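Local coordinates for DUF871 domain-containing protein (Enterococcus faecalis, PDB 2P0O) that is of unknown function but probably hydrolyses 6-phospho-N-acetylmuramic acid glycosides, with a TIM-barrel domain joined to a cyclophilin-like domain, at residues I20-K25 with D223-E228; Y147-E152 with A190-L195; S227-A232 with R337-D342; F243-A248 with T344-I349. One frame throughout, in Å; residues are numbered along the deposited sequence.

The four contacts run from the TIM barrel into the smaller C-terminal domain. Interactions 1 and 2 lie in the barrel, centres about 19 Å apart, and meet where Asp223 OD2 lies 2.9 Å from Leu192 N, a probable hydrogen bond between the loops after the last two barrel strands. Interaction 3 shares Ser227 and Glu228 with interaction 1 and ties the start of helix 228-240 to the second domain. Interaction 4 is about 8 Å from it, centre to centre; Asp342 OD2 to Glu246 N and Ile339 N to Glu246 O, both 2.9 Å, are probable hydrogen bonds between them. The sodium ion, held by Met211, Asp213 and Val216, is about 14 Å from the side chain of Thr194 and about 11 Å from that of Leu348.

Interaction 1 (I20-K25 with D223-E228); sequences IIYIKK and DPTISE
Tyr22 of helix 17-28 lays its ring against Thr225 in the loop that follows the last barrel strand, 218-221. The apolar part of the contact is a CH-pi interaction: methyl CG2 of Thr225 sits 3.8 Å from the centroid of the Tyr22 ring, only 7° off the normal and so squarely over one face. A chi1 of 176° swings the tyrosine ring out from the helix, opposite the backbone N, to reach the loop. The same face also receives CB of Thr225, while CG1 of Ile226 packs more loosely at CE1 of the ring, 4.2 Å away. Pro224 O makes a close backbone contact, coming obliquely to within 3.1 Å of CE2 of Tyr22. The hydroxyl OG1 of Thr225 is hydrogen-bonded to the backbone N of Gln183, which leaves the methyl for the ring.

The polar part passes through water. Tyr22 OH lies 2.8 Å from a water that is also 2.8 Å from Asp223 O, in hydrogen-bonding geometry with both, so a single solvent molecule links the phenol to the loop backbone.

Charge plays a looser part at the exposed margin, where Lys25 NZ and Glu228 OE2 stand 4.2 Å apart, beyond a salt bridge. Beneath the helix, Tyr22 and Ile23 both pack on Ile7 of strand 4-8, placing the contact where the first helix meets the loop after the eighth strand as the barrel closes. The chemistry implies a largely apolar junction, in which the tyrosine hydroxyl reaches the loop through a water while any pull between Lys25 and Glu228 is probably weak.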
# COMPACT_ATOMS: atom_id res chain seq x y z
N ILE A 20 9.13 -4.77 -16.58
CA ILE A 20 8.99 -6.22 -16.46
C ILE A 20 9.68 -6.76 -15.18
O ILE A 20 9.06 -7.46 -14.38
CB ILE A 20 9.46 -6.93 -17.77
CG1 ILE A 20 8.52 -6.53 -18.92
CG2 ILE A 20 9.52 -8.45 -17.61
CD1 ILE A 20 9.06 -6.82 -20.30
N ILE A 21 10.95 -6.40 -14.98
CA ILE A 21 11.67 -6.70 -13.73
C ILE A 21 10.81 -6.33 -12.51
O ILE A 21 10.57 -7.17 -11.62
CB ILE A 21 13.06 -6.01 -13.68
CG1 ILE A 21 14.01 -6.71 -14.63
CG2 ILE A 21 13.67 -6.09 -12.29
CD1 ILE A 21 15.15 -5.84 -15.16
N TYR A 22 10.33 -5.09 -12.49
CA TYR A 22 9.45 -4.58 -11.47
C TYR A 22 8.20 -5.43 -11.23
O TYR A 22 7.88 -5.76 -10.06
CB TYR A 22 9.04 -3.15 -11.82
CG TYR A 22 8.03 -2.53 -10.85
CD1 TYR A 22 8.37 -2.19 -9.54
CD2 TYR A 22 6.72 -2.24 -11.28
CE1 TYR A 22 7.42 -1.58 -8.66
CE2 TYR A 22 5.77 -1.65 -10.43
CZ TYR A 22 6.12 -1.31 -9.13
OH TYR A 22 5.15 -0.71 -8.32
N ILE A 23 7.46 -5.72 -12.30
CA ILE A 23 6.23 -6.50 -12.21
C ILE A 23 6.49 -7.88 -11.54
O ILE A 23 5.82 -8.27 -10.57
CB ILE A 23 5.55 -6.67 -13.59
CG1 ILE A 23 4.97 -5.33 -14.08
CG2 ILE A 23 4.44 -7.72 -13.53
CD1 ILE A 23 4.62 -5.32 -15.58
N LYS A 24 7.50 -8.56 -12.04
CA LYS A 24 7.90 -9.86 -11.52
C LYS A 24 8.31 -9.81 -10.04
O LYS A 24 7.89 -10.66 -9.24
CB LYS A 24 9.04 -10.46 -12.36
CG LYS A 24 8.64 -10.81 -13.78
CD LYS A 24 9.72 -11.69 -14.46
CE LYS A 24 9.48 -11.72 -15.97
NZ LYS A 24 10.08 -12.92 -16.68
N LYS A 25 9.11 -8.80 -9.67
CA LYS A 25 9.49 -8.63 -8.27
C LYS A 25 8.30 -8.33 -7.38
O LYS A 25 8.20 -8.86 -6.28
CB LYS A 25 10.49 -7.49 -8.12
CG LYS A 25 11.90 -7.94 -8.31
CD LYS A 25 12.85 -6.76 -8.30
CE LYS A 25 14.23 -7.25 -8.73
NZ LYS A 25 15.18 -6.12 -8.58
N ASP A 223 1.49 5.26 -8.57
CA ASP A 223 2.61 5.62 -9.46
C ASP A 223 3.29 4.41 -10.14
O ASP A 223 3.04 3.26 -9.73
CB ASP A 223 3.64 6.41 -8.69
CG ASP A 223 3.11 7.71 -8.19
OD1 ASP A 223 3.16 8.69 -8.96
OD2 ASP A 223 2.63 7.77 -7.04
N PRO A 224 4.12 4.65 -11.18
CA PRO A 224 4.83 3.55 -11.86
C PRO A 224 5.60 2.54 -10.99
O PRO A 224 5.57 1.35 -11.30
CB PRO A 224 5.78 4.29 -12.82
CG PRO A 224 5.02 5.57 -13.18
CD PRO A 224 4.34 5.94 -11.85
N THR A 225 6.33 3.00 -9.97
CA THR A 225 7.11 2.11 -9.13
C THR A 225 7.23 2.68 -7.72
O THR A 225 6.99 3.88 -7.46
CB THR A 225 8.57 1.88 -9.65
OG1 THR A 225 9.32 3.09 -9.51
CG2 THR A 225 8.63 1.39 -11.14
N ILE A 226 7.61 1.80 -6.80
CA ILE A 226 8.04 2.21 -5.47
C ILE A 226 9.55 2.06 -5.44
O ILE A 226 10.10 1.36 -6.29
CB ILE A 226 7.39 1.36 -4.36
CG1 ILE A 226 7.33 -0.11 -4.78
CG2 ILE A 226 5.99 1.93 -3.99
CD1 ILE A 226 6.98 -1.05 -3.65
N SER A 227 10.22 2.71 -4.49
CA SER A 227 11.67 2.60 -4.37
C SER A 227 12.08 1.21 -3.86
O SER A 227 11.26 0.49 -3.30
CB SER A 227 12.19 3.64 -3.39
OG SER A 227 11.74 3.30 -2.09
N GLU A 228 13.34 0.83 -4.08
CA GLU A 228 13.90 -0.40 -3.53
C GLU A 228 13.70 -0.52 -2.01
O GLU A 228 13.40 -1.62 -1.51
CB GLU A 228 15.40 -0.51 -3.88
CG GLU A 228 15.68 -0.59 -5.39
CD GLU A 228 15.70 -2.03 -5.93
OE1 GLU A 228 15.51 -2.98 -5.12
OE2 GLU A 228 15.92 -2.21 -7.15
O HOH W 1 2.96 0.43 -9.60

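Interaction 2 (Y147-E152 with A190-L195); sequences YYPRPE and AGLPTL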
# COMPACT_ATOMS: atom_id res chain seq x y z
N TYR A 147 -7.28 8.41 -8.11
CA TYR A 147 -6.08 9.02 -7.52
C TYR A 147 -5.95 10.48 -7.91
O TYR A 147 -6.67 10.96 -8.78
CB TYR A 147 -4.79 8.25 -7.85
CG TYR A 147 -4.60 7.95 -9.32
CD1 TYR A 147 -4.28 8.97 -10.21
CD2 TYR A 147 -4.71 6.66 -9.81
CE1 TYR A 147 -4.10 8.73 -11.58
CE2 TYR A 147 -4.54 6.39 -11.17
CZ TYR A 147 -4.21 7.43 -12.04
OH TYR A 147 -4.01 7.20 -13.37
N TYR A 148 -5.05 11.19 -7.25
CA TYR A 148 -5.08 12.65 -7.33
C TYR A 148 -3.69 13.19 -7.55
O TYR A 148 -2.96 13.36 -6.58
CB TYR A 148 -5.73 13.22 -6.05
CG TYR A 148 -7.14 12.73 -5.93
CD1 TYR A 148 -8.21 13.37 -6.59
CD2 TYR A 148 -7.42 11.57 -5.24
CE1 TYR A 148 -9.52 12.86 -6.51
CE2 TYR A 148 -8.71 11.06 -5.16
CZ TYR A 148 -9.73 11.69 -5.80
OH TYR A 148 -11.00 11.16 -5.68
N PRO A 149 -3.33 13.46 -8.84
CA PRO A 149 -2.02 14.04 -9.18
C PRO A 149 -1.77 15.41 -8.54
O PRO A 149 -0.63 15.70 -8.17
CB PRO A 149 -2.07 14.21 -10.71
CG PRO A 149 -3.14 13.27 -11.20
CD PRO A 149 -4.18 13.30 -10.04
N ARG A 150 -2.79 16.26 -8.44
CA ARG A 150 -2.57 17.60 -7.95
C ARG A 150 -2.58 17.61 -6.42
O ARG A 150 -3.59 17.25 -5.81
CB ARG A 150 -3.59 18.61 -8.50
CG ARG A 150 -3.26 20.10 -8.11
CD ARG A 150 -4.39 21.02 -8.48
NE ARG A 150 -4.34 22.45 -8.07
CZ ARG A 150 -4.39 22.90 -6.81
NH1 ARG A 150 -4.41 24.21 -6.57
NH2 ARG A 150 -4.42 22.04 -5.78
N PRO A 151 -1.47 18.07 -5.80
CA PRO A 151 -1.43 18.20 -4.33
C PRO A 151 -2.67 18.92 -3.81
O PRO A 151 -3.16 19.87 -4.47
CB PRO A 151 -0.18 19.09 -4.12
CG PRO A 151 0.75 18.53 -5.18
CD PRO A 151 -0.20 18.50 -6.39
N GLU A 152 -3.19 18.47 -2.66
CA GLU A 152 -4.29 19.16 -1.96
C GLU A 152 -5.66 18.79 -2.47
O GLU A 152 -6.65 19.33 -1.99
CB GLU A 152 -4.10 20.68 -1.94
CG GLU A 152 -2.80 21.12 -1.28
CD GLU A 152 -2.37 22.50 -1.68
OE1 GLU A 152 -2.91 23.07 -2.66
OE2 GLU A 152 -1.47 23.05 -0.99
N ALA A 190 4.09 14.50 -7.86
CA ALA A 190 3.79 14.62 -6.46
C ALA A 190 3.12 13.35 -5.92
O ALA A 190 2.58 13.37 -4.79
CB ALA A 190 2.89 15.81 -6.24
N GLY A 191 3.11 12.29 -6.71
CA GLY A 191 2.55 11.00 -6.25
C GLY A 191 1.08 10.90 -6.62
O GLY A 191 0.45 11.92 -6.88
N LEU A 192 0.54 9.69 -6.67
CA LEU A 192 -0.87 9.45 -7.01
C LEU A 192 -1.58 8.78 -5.86
O LEU A 192 -1.94 7.59 -5.93
CB LEU A 192 -0.98 8.58 -8.27
CG LEU A 192 -0.29 9.13 -9.55
CD1 LEU A 192 -0.52 8.23 -10.77
CD2 LEU A 192 -0.71 10.54 -9.90
N PRO A 193 -1.82 9.55 -4.79
CA PRO A 193 -2.56 8.97 -3.70
C PRO A 193 -4.06 9.07 -3.97
O PRO A 193 -4.51 9.90 -4.75
CB PRO A 193 -2.21 9.88 -2.52
CG PRO A 193 -2.10 11.25 -3.17
CD PRO A 193 -1.49 10.98 -4.54
N THR A 194 -4.84 8.23 -3.30
CA THR A 194 -6.26 8.48 -3.10
C THR A 194 -6.50 9.46 -1.94
O THR A 194 -7.24 10.41 -2.10
CB THR A 194 -7.00 7.15 -2.84
OG1 THR A 194 -6.94 6.35 -4.02
CG2 THR A 194 -8.45 7.37 -2.47
N LEU A 195 -5.91 9.20 -0.78
CA LEU A 195 -6.16 10.00 0.41
C LEU A 195 -5.08 11.04 0.49
O LEU A 195 -3.90 10.72 0.36
CB LEU A 195 -6.14 9.15 1.68
CG LEU A 195 -7.38 8.24 1.87
CD1 LEU A 195 -6.98 6.94 2.53
CD2 LEU A 195 -8.47 8.88 2.69
O HOH W 2 1.40 13.98 -9.00
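Leu192 packs alongside Tyr147, the two side chains pointing the same way, and its methyl CD1 rests over one face of the tyrosine ring. This CH-pi contact measures 3.9 Å from Leu192 CD1 to the centroid of the Tyr147 ring, 20° off the normal, which sets the methyl toward the rim. The other branch of the leucine serves a different neighbour: CD2 touches CG of Pro149 at 3.9 Å. A chi1 of -58°, with Leu192 CG opposite its carbonyl carbon, turns both methyls to the 147-152 loop. Further along, Pro151 CG meets Ala190 CB at 3.6 Å.

Tyr148 N gives a weak hydrogen bond to Pro193 O, 2.9 Å long but bent to 129° at the hydrogen, and CA of Tyr147 makes a CA-H...O contact of 3.3 Å with that same Pro193 O. A water ties the far end together, accepting from Ala190 N at 3.0 Å and lying within bonding reach of Pro149 O at 2.8 Å and Gly191 O at 3.1 Å.

In the next shell, Phe177 meets Tyr147 edge-to-face, while Arg199 hydrogen-bonds both Tyr148 O and Ala190 O. Thr194 OG1 is hydrogen-bonded to Asn146 O.

These are the loops after barrel strands 141-144 and 173-178. Apolar packing fixes Leu192 between Tyr147 and Pro149, and the direct polar link is weak, so the water and Arg199 probably supply much of the polar connection.

Interaction 3 (S227-A232 with R337-D342); sequences SERTMA and RIIDKD. Unlike the reference sequence in segment 337-342: Asp340 (reference Glu).
Arg229 leaves its helix with CG anti to the backbone N (chi1 -171°) and stays extended out to NE, which carries the guanidinium straight to the carboxylate of Asp342. Asp342 comes from the opposite direction, its CG anti to its carbonyl carbon (chi1 -71°). The two groups meet end-on in a bidentate salt bridge: Arg229 NH1 donates to Asp342 OD1 over 2.8 Å, and Arg229 NH2 to Asp342 OD2 over 2.7 Å. The match is not flat, for the planes are turned 35° apart. OD1 is met on its syn side, close to the carboxylate plane, whereas NH2 reaches OD2 from above that plane.

Each oxygen has a further donor, Gln233 NE2 at OD1 and the backbone N of Glu246 at OD2, so the buried aspartate is gripped by four bonds and is probably stabilised as the anion. NH2 of Arg229 also forms a salt bridge with Glu246. Beside the pair, CG of Lys341 lies 3.7 Å from Arg229 NH1, and the lysine bends at chi2; its NZ is paired with Asp181, which also accepts from Thr230 OG1.

The bridge spans the two domains, joining the first turn of helix 228-240, the last of the barrel, to the loop after strand 332-337. Ile363 and Glu364 of helix 363-370 touch Arg229, Pro203 of helix 203-212 touches Lys341, and Leu245 of strand 242-247 packs against Asp342.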
# COMPACT_ATOMS: atom_id res chain seq x y z
N SER A 227 10.22 2.71 -4.49
CA SER A 227 11.67 2.60 -4.37
C SER A 227 12.08 1.21 -3.86
O SER A 227 11.26 0.49 -3.30
CB SER A 227 12.19 3.64 -3.39
OG SER A 227 11.74 3.30 -2.09
N GLU A 228 13.34 0.83 -4.08
CA GLU A 228 13.90 -0.40 -3.53
C GLU A 228 13.70 -0.52 -2.01
O GLU A 228 13.40 -1.62 -1.51
CB GLU A 228 15.40 -0.51 -3.88
CG GLU A 228 15.68 -0.59 -5.39
CD GLU A 228 15.70 -2.03 -5.93
OE1 GLU A 228 15.51 -2.98 -5.12
OE2 GLU A 228 15.92 -2.21 -7.15
N ARG A 229 13.84 0.59 -1.30
CA ARG A 229 13.69 0.64 0.14
C ARG A 229 12.28 0.22 0.56
O ARG A 229 12.07 -0.53 1.54
CB ARG A 229 13.93 2.08 0.61
CG ARG A 229 14.00 2.24 2.12
CD ARG A 229 14.14 3.71 2.52
NE ARG A 229 14.44 3.84 3.94
CZ ARG A 229 13.53 3.80 4.93
NH1 ARG A 229 12.23 3.64 4.67
NH2 ARG A 229 13.93 3.92 6.18
N THR A 230 11.31 0.75 -0.18
CA THR A 230 9.92 0.50 0.10
C THR A 230 9.55 -0.93 -0.28
O THR A 230 8.83 -1.60 0.45
CB THR A 230 9.04 1.57 -0.61
OG1 THR A 230 9.42 2.85 -0.11
CG2 THR A 230 7.57 1.35 -0.34
N MSE A 231 10.04 -1.40 -1.42
CA MSE A 231 9.92 -2.82 -1.80
C MSE A 231 10.40 -3.77 -0.69
O MSE A 231 9.76 -4.79 -0.39
CB MSE A 231 10.72 -3.11 -3.08
CG MSE A 231 10.15 -2.37 -4.26
SE MSE A 231 11.16 -2.59 -5.93
CE MSE A 231 10.81 -4.48 -6.23
N ALA A 232 11.54 -3.42 -0.09
CA ALA A 232 12.17 -4.21 0.97
C ALA A 232 11.28 -4.27 2.19
O ALA A 232 11.23 -5.30 2.86
CB ALA A 232 13.52 -3.63 1.33
N ARG A 337 16.58 7.38 17.39
CA ARG A 337 15.24 7.75 16.97
C ARG A 337 14.89 7.10 15.64
O ARG A 337 15.73 7.07 14.75
CB ARG A 337 15.16 9.27 16.82
CG ARG A 337 13.71 9.77 16.82
CD ARG A 337 13.63 11.28 16.92
NE ARG A 337 12.22 11.67 16.82
CZ ARG A 337 11.77 12.88 16.53
NH1 ARG A 337 12.60 13.91 16.36
NH2 ARG A 337 10.45 13.07 16.43
N ILE A 338 13.65 6.60 15.49
CA ILE A 338 13.16 6.16 14.19
C ILE A 338 13.24 7.25 13.14
O ILE A 338 12.86 8.37 13.38
CB ILE A 338 11.64 5.73 14.25
CG1 ILE A 338 11.40 4.72 15.39
CG2 ILE A 338 11.18 5.24 12.85
CD1 ILE A 338 12.13 3.37 15.19
N ILE A 339 13.74 6.88 11.97
CA ILE A 339 13.88 7.77 10.81
C ILE A 339 12.54 8.42 10.47
O ILE A 339 11.49 7.76 10.52
CB ILE A 339 14.49 6.93 9.62
CG1 ILE A 339 15.99 6.70 9.85
CG2 ILE A 339 14.24 7.50 8.24
CD1 ILE A 339 16.73 7.85 10.46
N ASP A 340 12.57 9.71 10.17
CA ASP A 340 11.33 10.47 9.92
C ASP A 340 10.39 9.68 9.01
O ASP A 340 9.21 9.51 9.31
CB ASP A 340 11.64 11.84 9.30
CG ASP A 340 10.48 12.79 9.37
OD1 ASP A 340 9.34 12.33 9.60
OD2 ASP A 340 10.68 14.02 9.18
N LYS A 341 10.94 9.20 7.90
CA LYS A 341 10.19 8.49 6.87
C LYS A 341 9.52 7.20 7.38
O LYS A 341 8.50 6.77 6.84
CB LYS A 341 11.10 8.24 5.64
CG LYS A 341 10.71 7.04 4.73
CD LYS A 341 9.76 7.42 3.56
CE LYS A 341 9.87 6.43 2.38
NZ LYS A 341 9.14 6.90 1.09
N ASP A 342 10.05 6.58 8.43
CA ASP A 342 9.44 5.35 8.92
C ASP A 342 8.46 5.56 10.05
O ASP A 342 7.76 4.63 10.48
CB ASP A 342 10.51 4.30 9.29
CG ASP A 342 11.20 3.73 8.06
OD1 ASP A 342 10.66 3.88 6.94
OD2 ASP A 342 12.31 3.17 8.19

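Interaction 4 (F243-A248 with T344-I349); sequences FLLEVA and TILPLI
Phe243 rests its ring on the 3-10 turn within 344-349, touching three residues there. Methyl CG2 of Ile345 meets Phe243 CD1 at 3.7 Å, and CG1 of Ile349 reaches Phe243 CD2, also at 3.7 Å; both isoleucines slide past the phenylalanine in the opposite direction. Leu348 crosses it at about a right angle, its CB 4.0 Å from CE1 of Phe243 and its carbonyl O close to CZ.

Two residues on, Leu245 points to the same turn. It faces Ile345 tip to tip, with Ile345 CD1 4.2 Å from Leu245 CG. Leu245 CD2 also meets Leu346 CD2 at 3.8 Å as these two leucines cross at a slant. Ile345 is therefore shared between the two strand residues. Its chi1 of -62° sets CG2 anti to the backbone N, where it meets Phe243, and sends the other branch toward Leu245, with CD1 3.9 Å from Leu244 O.

The turn is held by its own backbone, Leu348 N bonding to Ile345 O at 2.8 Å. Around it, Tyr237 stacks on Phe243, Ala205 and Val208 of helix 203-212 meet Ile345 and Leu348, and strand 242-247 pairs with 354-359 through backbone bonds.

No hydrogen bond passes between the strand and the turn. Within the C-terminal domain this is buried and mostly apolar packing, so the fit of branched side chains and one aromatic ring, rather than any polar link, joins the turn to strand 242-247.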
# COMPACT_ATOMS: atom_id res chain seq x y z
N PHE A 243 7.54 -5.61 10.85
CA PHE A 243 7.68 -4.26 10.37
C PHE A 243 9.14 -3.84 10.47
O PHE A 243 9.74 -3.88 11.55
CB PHE A 243 6.82 -3.27 11.20
CG PHE A 243 5.35 -3.48 11.05
CD1 PHE A 243 4.66 -2.99 9.91
CD2 PHE A 243 4.64 -4.18 12.03
CE1 PHE A 243 3.29 -3.20 9.76
CE2 PHE A 243 3.27 -4.39 11.90
CZ PHE A 243 2.58 -3.90 10.76
N LEU A 244 9.71 -3.41 9.36
CA LEU A 244 11.11 -3.10 9.28
C LEU A 244 11.28 -1.60 9.27
O LEU A 244 10.74 -0.93 8.38
CB LEU A 244 11.70 -3.74 8.01
CG LEU A 244 13.19 -3.62 7.72
CD1 LEU A 244 14.01 -4.38 8.79
CD2 LEU A 244 13.56 -4.09 6.32
N LEU A 245 12.04 -1.07 10.22
CA LEU A 245 12.22 0.38 10.35
C LEU A 245 13.68 0.73 10.57
O LEU A 245 14.42 -0.07 11.15
CB LEU A 245 11.38 0.96 11.52
CG LEU A 245 9.90 0.64 11.71
CD1 LEU A 245 9.76 -0.71 12.42
CD2 LEU A 245 9.15 1.74 12.52
N GLU A 246 14.08 1.91 10.13
CA GLU A 246 15.45 2.43 10.31
C GLU A 246 15.56 3.42 11.47
O GLU A 246 14.60 4.13 11.79
CB GLU A 246 15.97 3.07 9.03
CG GLU A 246 16.58 2.09 8.06
CD GLU A 246 17.01 2.72 6.72
OE1 GLU A 246 16.94 3.97 6.54
OE2 GLU A 246 17.47 1.94 5.84
N VAL A 247 16.74 3.48 12.08
CA VAL A 247 16.99 4.41 13.17
C VAL A 247 18.18 5.25 12.80
O VAL A 247 19.02 4.81 12.00
CB VAL A 247 17.24 3.68 14.55
CG1 VAL A 247 16.01 2.96 15.01
CG2 VAL A 247 18.51 2.73 14.51
N ALA A 248 18.26 6.45 13.39
CA ALA A 248 19.40 7.34 13.16
C ALA A 248 20.68 6.74 13.73
O ALA A 248 20.61 6.00 14.70
CB ALA A 248 19.15 8.73 13.81
N THR A 344 5.49 6.80 10.20
CA THR A 344 4.09 6.42 9.98
C THR A 344 3.85 4.90 10.10
O THR A 344 2.72 4.44 10.04
CB THR A 344 3.56 6.89 8.64
OG1 THR A 344 4.43 6.42 7.60
CG2 THR A 344 3.43 8.44 8.60
N ILE A 345 4.91 4.11 10.24
CA ILE A 345 4.76 2.68 10.49
C ILE A 345 4.39 2.43 11.96
O ILE A 345 3.67 1.47 12.29
CB ILE A 345 6.07 1.92 10.15
CG1 ILE A 345 6.38 2.09 8.66
CG2 ILE A 345 5.98 0.43 10.55
CD1 ILE A 345 7.85 1.73 8.27
N LEU A 346 4.86 3.32 12.84
CA LEU A 346 4.64 3.15 14.30
C LEU A 346 3.21 2.89 14.75
O LEU A 346 3.04 2.02 15.57
CB LEU A 346 5.25 4.28 15.16
CG LEU A 346 6.77 4.48 15.04
CD1 LEU A 346 7.21 5.81 15.66
CD2 LEU A 346 7.53 3.27 15.64
N PRO A 347 2.20 3.68 14.29
CA PRO A 347 0.81 3.33 14.67
C PRO A 347 0.29 2.01 14.08
O PRO A 347 -0.79 1.56 14.46
CB PRO A 347 -0.03 4.49 14.11
CG PRO A 347 0.93 5.52 13.58
CD PRO A 347 2.27 4.89 13.44
N LEU A 348 1.03 1.41 13.15
CA LEU A 348 0.64 0.13 12.56
C LEU A 348 1.02 -1.04 13.46
O LEU A 348 0.50 -2.18 13.31
CB LEU A 348 1.28 -0.06 11.19
CG LEU A 348 0.84 0.95 10.13
CD1 LEU A 348 1.39 0.48 8.80
CD2 LEU A 348 -0.70 1.06 10.11
N ILE A 349 1.91 -0.75 14.40
CA ILE A 349 2.49 -1.77 15.25
C ILE A 349 1.57 -1.92 16.46
O ILE A 349 1.61 -1.13 17.41
CB ILE A 349 3.92 -1.42 15.64
CG1 ILE A 349 4.76 -1.31 14.39
CG2 ILE A 349 4.54 -2.52 16.51
CD1 ILE A 349 6.11 -0.74 14.65